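Local coordinates for CdiA-CT toxin, Conserved domain protein (PDB 4ZQU) that probably acts as a PD-(D/E)XK-type nuclease toxin of contact-dependent growth inhibition, here captured in complex with its CdiI immunity protein, at residues N20-D25 against A66-A71; T31-S36 against I83-V88; Q43-L48 against L90-N95. One frame throughout, in Å; residues are numbered along the deposited sequence.

Contacts 1 and 2 adjoin at the CdiI-facing end of the toxin, while contact 3 lies at the other end of strand 85-92 from contact 2, on the opposite side of the chain's centre; the centres of 1 and 2 are about 10 Å apart, and each is about 24 Å from contact 3. Contacts 1 and 2 touch directly: Ser36 OG meets Thr23 O at 2.6 Å, and Phe68 CD2 packs on Ile83 CD1 at 3.5 Å. Contacts 2 and 3 are related through the chain, since both use strand 85-92, and strand 33-39 leads into helix 42-47. The immunity protein reaches contacts 1 and 2 but not contact 3, whose nearest atoms are about 9 Å from those of contact 1.

Contact 1. Residues N20-D25 against A66-A71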
loop_
_atom_site.group_PDB
_atom_site.type_symbol
_atom_site.label_atom_id
_atom_site.label_comp_id
_atom_site.label_asym_id
_atom_site.label_seq_id
_atom_site.Cartn_x
_atom_site.Cartn_y
_atom_site.Cartn_z
ATOM N N ASN A 20 7.408 -3.554 -6.746
ATOM C CA ASN A 20 6.557 -2.778 -7.639
ATOM C C ASN A 20 5.355 -2.143 -6.941
ATOM O O ASN A 20 4.275 -2.031 -7.526
ATOM C CB ASN A 20 6.083 -3.656 -8.799
ATOM C CG ASN A 20 7.232 -4.331 -9.521
ATOM O OD1 ASN A 20 7.339 -5.558 -9.533
ATOM N ND2 ASN A 20 8.102 -3.531 -10.124
ATOM N N PHE A 21 5.544 -1.722 -5.694
ATOM C CA PHE A 21 4.473 -1.043 -4.974
ATOM C C PHE A 21 4.401 0.410 -5.427
ATOM O O PHE A 21 4.804 1.318 -4.692
ATOM C CB PHE A 21 4.686 -1.114 -3.463
ATOM C CG PHE A 21 3.424 -0.940 -2.670
ATOM C CD1 PHE A 21 2.763 -2.043 -2.157
ATOM C CD2 PHE A 21 2.890 0.320 -2.447
ATOM C CE1 PHE A 21 1.600 -1.896 -1.430
ATOM C CE2 PHE A 21 1.723 0.476 -1.718
ATOM C CZ PHE A 21 1.078 -0.635 -1.210
ATOM N N LYS A 22 3.872 0.618 -6.630
ATOM C CA LYS A 22 3.937 1.913 -7.296
ATOM C C LYS A 22 5.389 2.378 -7.357
ATOM O O LYS A 22 6.248 1.712 -7.940
ATOM C CB LYS A 22 3.074 2.954 -6.580
ATOM C CG LYS A 22 1.578 2.737 -6.725
ATOM C CD LYS A 22 1.011 3.659 -7.794
ATOM C CE LYS A 22 -0.317 4.270 -7.375
ATOM N NZ LYS A 22 -1.391 3.923 -8.345
ATOM N N THR A 23 5.656 3.514 -6.726
ATOM C CA THR A 23 6.991 4.088 -6.710
ATOM C C THR A 23 7.648 3.918 -5.339
ATOM O O THR A 23 8.853 4.114 -5.194
ATOM C CB THR A 23 6.944 5.573 -7.082
ATOM O OG1 THR A 23 8.268 6.114 -7.086
ATOM C CG2 THR A 23 6.091 6.330 -6.081
ATOM N N TYR A 24 6.854 3.541 -4.342
ATOM C CA TYR A 24 7.348 3.418 -2.974
ATOM C C TYR A 24 8.024 2.073 -2.734
ATOM O O TYR A 24 7.432 1.018 -2.964
ATOM C CB TYR A 24 6.209 3.614 -1.972
ATOM C CG TYR A 24 5.552 4.974 -2.044
ATOM C CD1 TYR A 24 6.264 6.089 -2.467
ATOM C CD2 TYR A 24 4.219 5.139 -1.699
ATOM C CE1 TYR A 24 5.667 7.334 -2.540
ATOM C CE2 TYR A 24 3.611 6.381 -1.767
ATOM C CZ TYR A 24 4.341 7.474 -2.189
ATOM O OH TYR A 24 3.744 8.713 -2.259
ATOM N N ASP A 25 9.266 2.120 -2.265
ATOM C CA ASP A 25 10.034 0.908 -2.009
ATOM C C ASP A 25 10.091 0.608 -0.517
ATOM O O ASP A 25 10.089 -0.551 -0.106
ATOM C CB ASP A 25 11.443 1.047 -2.587
ATOM C CG ASP A 25 11.431 1.319 -4.080
ATOM O OD1 ASP A 25 10.637 0.676 -4.798
ATOM O OD2 ASP A 25 12.206 2.181 -4.539
ATOM N N ALA A 66 4.231 12.107 -5.313
ATOM C CA ALA A 66 3.466 13.246 -4.812
ATOM C C ALA A 66 1.966 13.091 -5.046
ATOM O O ALA A 66 1.161 13.442 -4.187
ATOM C CB ALA A 66 3.965 14.536 -5.454
ATOM N N LYS A 67 1.598 12.567 -6.212
ATOM C CA LYS A 67 0.192 12.394 -6.569
ATOM C C LYS A 67 -0.367 11.072 -6.054
ATOM O O LYS A 67 -1.442 10.642 -6.472
ATOM C CB LYS A 67 0.014 12.485 -8.078
ATOM N N PHE A 68 0.363 10.431 -5.151
ATOM C CA PHE A 68 -0.070 9.161 -4.587
ATOM C C PHE A 68 -1.251 9.346 -3.636
ATOM O O PHE A 68 -1.170 10.106 -2.669
ATOM C CB PHE A 68 1.089 8.482 -3.859
ATOM C CG PHE A 68 0.720 7.181 -3.211
ATOM C CD1 PHE A 68 0.847 5.992 -3.903
ATOM C CD2 PHE A 68 0.253 7.147 -1.906
ATOM C CE1 PHE A 68 0.513 4.796 -3.310
ATOM C CE2 PHE A 68 -0.086 5.953 -1.310
ATOM C CZ PHE A 68 0.045 4.776 -2.013
ATOM N N GLU A 69 -2.343 8.640 -3.915
ATOM C CA GLU A 69 -3.517 8.665 -3.050
ATOM C C GLU A 69 -3.650 7.361 -2.271
ATOM O O GLU A 69 -3.792 7.366 -1.047
ATOM C CB GLU A 69 -4.786 8.915 -3.868
ATOM C CG GLU A 69 -6.075 8.776 -3.063
ATOM C CD GLU A 69 -7.318 8.977 -3.910
ATOM O OE1 GLU A 69 -7.171 9.283 -5.111
ATOM O OE2 GLU A 69 -8.438 8.827 -3.376
ATOM N N LYS A 70 -3.600 6.245 -2.990
ATOM C CA LYS A 70 -3.780 4.933 -2.386
ATOM C C LYS A 70 -3.301 3.832 -3.325
ATOM O O LYS A 70 -3.487 3.919 -4.538
ATOM C CB LYS A 70 -5.253 4.718 -2.017
ATOM C CG LYS A 70 -5.558 3.365 -1.395
ATOM C CD LYS A 70 -6.913 3.360 -0.699
ATOM C CE LYS A 70 -8.056 3.577 -1.675
ATOM N NZ LYS A 70 -9.382 3.408 -1.016
ATOM N N ALA A 71 -2.663 2.811 -2.759
ATOM C CA ALA A 71 -2.267 1.628 -3.517
ATOM C C ALA A 71 -2.497 0.374 -2.686
ATOM O O ALA A 71 -2.122 0.318 -1.517
ATOM C CB ALA A 71 -0.812 1.719 -3.948
#
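Phe21 meets Ala71 where the loop before strand 26-27 reaches the start of the 70-79 hairpin: Phe21 CE2 lies 3.6 Å from Ala71 CB, and Phe21 CZ approaches Ala71 O obliquely at 3.4 Å. With CG anti to the backbone N (chi1 -157°), the ring end swings nearer the 66-71 segment than the CB does. Ala71 also pairs antiparallel with a strand of the CdiI chain, so the packing adjoins the interface. Lys22 follows, at the second position of a type II' turn from Phe21 to Tyr24. Its aliphatic chain passes Ala71, Lys22 CG standing 3.8 Å from Ala71 CB, and bends past Phe68, Lys22 CE being 4.0 Å from Phe68 CD1, while NZ forms a salt bridge with Glu137 of the CdiI chain. Tyr24 supplies the aromatic part. Its CE2 lies 3.3 Å above the Phe68 ring, over the centre, in an edge-to-face pair with planes at 57°. Beside it, Tyr24 OH lies only 3.1 Å from Phe68 CB, a tight approach; that hydroxyl is hydrogen-bonded to Thr65 O. No hydrogen bond crosses between the two segments, which points to apolar and aromatic contacts as their link, with the polar ends of Lys22 and Tyr24 satisfied outside.

Contact 2. Residues T31-S36 against I83-V88; sequences TGAVVS and ITSKEV
Thr84 sets its OG1 between its own backbone N and carbonyl carbon (chi1 57°), which directs the hydroxyl to Thr31 O; Val34, whose CG1 lies anti to its carbonyl carbon (chi1 -60°), lays that methyl against Ile83. The Thr84 OG1 bond to Thr31 O is 2.7 Å long and arrives from above the carbonyl plane, as does the one from Thr84 N to Gly32 O at 2.8 Å. Further along, the strands run parallel, their short axes 4.7 Å apart and 17° from exact alignment. Straight bonds from Val34 N to Ser85 O (2.8 Å) and from Ser36 N to Glu87 O (2.7 Å) fix the register; Glu87 N adds a weaker one to Val34 O, an acceptor that also takes a bond from a water. Val34 CG1 and Ile83 CG1 touch at 3.7 Å, the two side chains crossing almost perpendicularly, whereas Val34 and Lys86 run side by side, Val34 CG2 lying 3.6 Å from Lys86 CG. Lys86 NZ ends on Thr65 O, and Glu87 OE2 on Thr119 OG1. These parallel neighbours are joined through helices 42-47 and 53-66 and the hairpin 70-79, an elaborated beta-alpha-beta crossover in the mixed central sheet, consistent with a PD-(D/E)XK nuclease core.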
loop_
_atom_site.group_PDB
_atom_site.type_symbol
_atom_site.label_atom_id
_atom_site.label_comp_id
_atom_site.label_asym_id
_atom_site.label_seq_id
_atom_site.Cartn_x
_atom_site.Cartn_y
_atom_site.Cartn_z
ATOM N N THR A 31 6.402 5.770 11.664
ATOM C CA THR A 31 6.387 7.223 11.483
ATOM C C THR A 31 5.617 7.671 10.240
ATOM O O THR A 31 5.081 8.778 10.209
ATOM C CB THR A 31 7.814 7.802 11.399
ATOM O OG1 THR A 31 8.396 7.482 10.129
ATOM C CG2 THR A 31 8.682 7.253 12.518
ATOM N N GLY A 32 5.569 6.825 9.218
ATOM C CA GLY A 32 4.813 7.141 8.020
ATOM C C GLY A 32 5.646 7.759 6.916
ATOM O O GLY A 32 5.114 8.228 5.910
ATOM N N ALA A 33 6.959 7.767 7.108
ATOM C CA ALA A 33 7.876 8.260 6.092
ATOM C C ALA A 33 8.004 7.250 4.961
ATOM O O ALA A 33 8.368 6.099 5.198
ATOM C CB ALA A 33 9.232 8.546 6.703
ATOM N N VAL A 34 7.699 7.667 3.735
ATOM C CA VAL A 34 7.878 6.781 2.587
ATOM C C VAL A 34 9.164 7.118 1.842
ATOM O O VAL A 34 9.568 8.278 1.765
ATOM C CB VAL A 34 6.691 6.843 1.599
ATOM C CG1 VAL A 34 5.408 6.435 2.282
ATOM C CG2 VAL A 34 6.552 8.226 0.999
ATOM N N VAL A 35 9.807 6.090 1.305
ATOM C CA VAL A 35 11.037 6.271 0.554
ATOM C C VAL A 35 10.953 5.576 -0.797
ATOM O O VAL A 35 10.590 4.403 -0.883
ATOM C CB VAL A 35 12.257 5.732 1.323
ATOM C CG1 VAL A 35 13.512 5.835 0.471
ATOM C CG2 VAL A 35 12.439 6.481 2.631
ATOM N N SER A 36 11.281 6.311 -1.854
ATOM C CA SER A 36 11.395 5.723 -3.181
ATOM C C SER A 36 12.857 5.651 -3.600
ATOM O O SER A 36 13.528 6.677 -3.718
ATOM C CB SER A 36 10.595 6.523 -4.203
ATOM O OG SER A 36 10.688 5.916 -5.480
ATOM N N ILE A 83 0.896 8.519 5.131
ATOM C CA ILE A 83 2.194 9.072 4.772
ATOM C C ILE A 83 2.436 10.445 5.399
ATOM O O ILE A 83 1.644 11.370 5.206
ATOM C CB ILE A 83 2.325 9.177 3.245
ATOM C CG1 ILE A 83 2.022 7.822 2.600
ATOM C CG2 ILE A 83 3.704 9.683 2.858
ATOM C CD1 ILE A 83 1.960 7.860 1.090
ATOM N N THR A 84 3.531 10.574 6.144
ATOM C CA THR A 84 3.857 11.838 6.804
ATOM C C THR A 84 4.971 12.586 6.083
ATOM O O THR A 84 5.080 13.807 6.192
ATOM C CB THR A 84 4.273 11.624 8.274
ATOM O OG1 THR A 84 5.379 10.717 8.336
ATOM C CG2 THR A 84 3.113 11.063 9.082
ATOM N N SER A 85 5.805 11.854 5.354
ATOM C CA SER A 85 6.847 12.480 4.549
ATOM C C SER A 85 7.187 11.609 3.348
ATOM O O SER A 85 7.031 10.389 3.389
ATOM C CB SER A 85 8.098 12.747 5.388
ATOM O OG SER A 85 8.629 11.546 5.912
ATOM N N LYS A 86 7.639 12.251 2.275
ATOM C CA LYS A 86 7.973 11.558 1.039
ATOM C C LYS A 86 9.399 11.886 0.618
ATOM O O LYS A 86 9.819 13.041 0.672
ATOM C CB LYS A 86 6.988 11.932 -0.072
ATOM C CG LYS A 86 5.536 11.604 0.252
ATOM C CD LYS A 86 4.576 12.122 -0.810
ATOM C CE LYS A 86 3.137 11.772 -0.448
ATOM N NZ LYS A 86 2.148 12.287 -1.434
ATOM N N GLU A 87 10.142 10.868 0.202
ATOM C CA GLU A 87 11.531 11.069 -0.189
ATOM C C GLU A 87 11.954 10.169 -1.339
ATOM O O GLU A 87 11.614 8.988 -1.377
ATOM C CB GLU A 87 12.460 10.835 1.000
ATOM C CG GLU A 87 13.932 10.997 0.662
ATOM C CD GLU A 87 14.841 10.565 1.785
ATOM O OE1 GLU A 87 14.378 9.812 2.667
ATOM O OE2 GLU A 87 16.018 10.984 1.789
ATOM N N VAL A 88 12.704 10.736 -2.276
ATOM C CA VAL A 88 13.327 9.941 -3.321
ATOM C C VAL A 88 14.828 9.841 -3.070
ATOM O O VAL A 88 15.528 10.853 -3.030
ATOM C CB VAL A 88 13.083 10.530 -4.718
ATOM C CG1 VAL A 88 13.698 9.628 -5.776
ATOM C CG2 VAL A 88 11.595 10.711 -4.967
HETATM O O HOH W 1 10.501 10.109 3.489
#

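Contact 3. Residues Q43-L48 against L90-N95; sequences QTMAKL and LAVPVN
Met45, Asn95 and Pro93 bury the most surface here, and Met45 is the hub. It projects from helix 42-47 toward the end of strand 85-92 and the loop that follows. The first torsion sends CG anti to the backbone N (chi1 -175°), and bends at chi2 (61°) and chi3 (78°) curl the chain, bringing the terminal methyl to the strand end. There Met45 CE rests 3.6 Å from Pro93 CD and 4.0 Å from Val92 CG1. Nearer the helix, the root of the same side chain meets the same ring: Met45 CB lies 3.6 Å from Pro93 CG. The proline is thus touched at two ring carbons by opposite ends of one bent methionine, the two side chains crossing at a slant.

Asn95 approaches on a different line, running past Met45 in the reverse direction. Its CG sits between its own backbone N and carbonyl carbon, a torsion that brings the amide end nearer the helix. Asn95 OD1 is 4.1 Å from Met45 CB, a loose contact, and Asn95 ND2 stands equally far, 4.1 Å, from Ala46 CB. ND2 also donates to Thr42 O, in the first turn of the helix, so the asparagine ties the loop after the strand to that turn while OD1 lies loosely beside the CB and CG of Met45.

Other parts of the fold complete the surroundings of Met45: Val54 of helix 53-66 and Leu40 also touch its side chain, and its backbone O accepts from Gln100 NE2. Between the two segments no hydrogen bond forms, so their cohesion appears to come from apolar contact, with the amide of Asn95 adding a polar tether to the neighbouring Thr42.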
loop_
_atom_site.group_PDB
_atom_site.type_symbol
_atom_site.label_atom_id
_atom_site.label_comp_id
_atom_site.label_asym_id
_atom_site.label_seq_id
_atom_site.Cartn_x
_atom_site.Cartn_y
_atom_site.Cartn_z
ATOM N N GLN A 43 25.344 3.386 -17.789
ATOM C CA GLN A 43 24.807 3.169 -19.124
ATOM C C GLN A 43 23.540 3.981 -19.368
ATOM O O GLN A 43 23.395 4.615 -20.415
ATOM C CB GLN A 43 24.530 1.684 -19.347
ATOM C CG GLN A 43 25.781 0.825 -19.349
ATOM C CD GLN A 43 26.706 1.132 -20.512
ATOM O OE1 GLN A 43 27.698 1.846 -20.361
ATOM N NE2 GLN A 43 26.385 0.589 -21.681
ATOM N N THR A 44 22.629 3.956 -18.398
ATOM C CA THR A 44 21.372 4.690 -18.501
ATOM C C THR A 44 21.616 6.197 -18.455
ATOM O O THR A 44 20.941 6.969 -19.140
ATOM C CB THR A 44 20.397 4.290 -17.376
ATOM O OG1 THR A 44 20.248 2.866 -17.357
ATOM C CG2 THR A 44 19.036 4.931 -17.590
ATOM N N MET A 45 22.588 6.610 -17.647
ATOM C CA MET A 45 22.970 8.015 -17.562
ATOM C C MET A 45 23.561 8.485 -18.887
ATOM O O MET A 45 23.330 9.614 -19.320
ATOM C CB MET A 45 23.968 8.235 -16.421
ATOM C CG MET A 45 24.325 9.692 -16.189
ATOM S SD MET A 45 22.890 10.688 -15.737
ATOM C CE MET A 45 22.699 10.251 -14.016
ATOM N N ALA A 46 24.321 7.605 -19.532
ATOM C CA ALA A 46 24.882 7.894 -20.842
ATOM C C ALA A 46 23.789 7.925 -21.906
ATOM O O ALA A 46 23.850 8.716 -22.848
ATOM C CB ALA A 46 25.941 6.868 -21.202
ATOM N N LYS A 47 22.790 7.061 -21.747
ATOM C CA LYS A 47 21.706 6.950 -22.719
ATOM C C LYS A 47 20.820 8.195 -22.725
ATOM O O LYS A 47 20.404 8.665 -23.785
ATOM C CB LYS A 47 20.872 5.708 -22.438
ATOM N N LEU A 48 20.536 8.725 -21.540
ATOM C CA LEU A 48 19.734 9.937 -21.412
ATOM C C LEU A 48 20.599 11.180 -21.605
ATOM O O LEU A 48 20.702 12.023 -20.715
ATOM C CB LEU A 48 19.042 9.981 -20.049
ATOM C CG LEU A 48 18.079 8.829 -19.759
ATOM C CD1 LEU A 48 17.515 8.945 -18.356
ATOM C CD2 LEU A 48 16.961 8.802 -20.783
ATOM N N LEU A 90 18.081 8.991 -4.626
ATOM C CA LEU A 90 18.584 8.893 -5.990
ATOM C C LEU A 90 20.071 8.571 -6.056
ATOM O O LEU A 90 20.898 9.284 -5.490
ATOM C CB LEU A 90 18.312 10.199 -6.740
ATOM C CG LEU A 90 18.710 10.243 -8.214
ATOM C CD1 LEU A 90 17.812 9.333 -9.040
ATOM C CD2 LEU A 90 18.664 11.670 -8.736
ATOM N N ALA A 91 20.404 7.494 -6.759
ATOM C CA ALA A 91 21.794 7.145 -7.013
ATOM C C ALA A 91 22.204 7.604 -8.410
ATOM O O ALA A 91 21.515 7.319 -9.389
ATOM C CB ALA A 91 22.008 5.651 -6.854
ATOM N N VAL A 92 23.316 8.329 -8.496
ATOM C CA VAL A 92 23.850 8.773 -9.780
ATOM C C VAL A 92 25.324 8.381 -9.919
ATOM O O VAL A 92 26.073 8.396 -8.942
ATOM C CB VAL A 92 23.693 10.302 -9.969
ATOM C CG1 VAL A 92 22.219 10.682 -10.033
ATOM C CG2 VAL A 92 24.400 11.063 -8.859
ATOM N N PRO A 93 25.741 8.014 -11.142
ATOM C CA PRO A 93 27.099 7.525 -11.397
ATOM C C PRO A 93 28.133 8.636 -11.546
ATOM O O PRO A 93 27.804 9.817 -11.449
ATOM C CB PRO A 93 26.940 6.760 -12.709
ATOM C CG PRO A 93 25.857 7.481 -13.415
ATOM C CD PRO A 93 24.915 7.990 -12.360
ATOM N N VAL A 94 29.378 8.244 -11.793
ATOM C CA VAL A 94 30.489 9.183 -11.877
ATOM C C VAL A 94 30.547 9.904 -13.221
ATOM O O VAL A 94 31.088 11.006 -13.315
ATOM C CB VAL A 94 31.833 8.471 -11.634
ATOM C CG1 VAL A 94 31.894 7.932 -10.214
ATOM C CG2 VAL A 94 32.028 7.346 -12.641
ATOM N N ASN A 95 29.985 9.286 -14.257
ATOM C CA ASN A 95 30.014 9.872 -15.595
ATOM C C ASN A 95 28.891 10.883 -15.812
ATOM O O ASN A 95 28.611 11.278 -16.945
ATOM C CB ASN A 95 29.941 8.776 -16.664
ATOM C CG ASN A 95 28.604 8.055 -16.677
ATOM O OD1 ASN A 95 27.987 7.850 -15.634
ATOM N ND2 ASN A 95 28.151 7.667 -17.865
#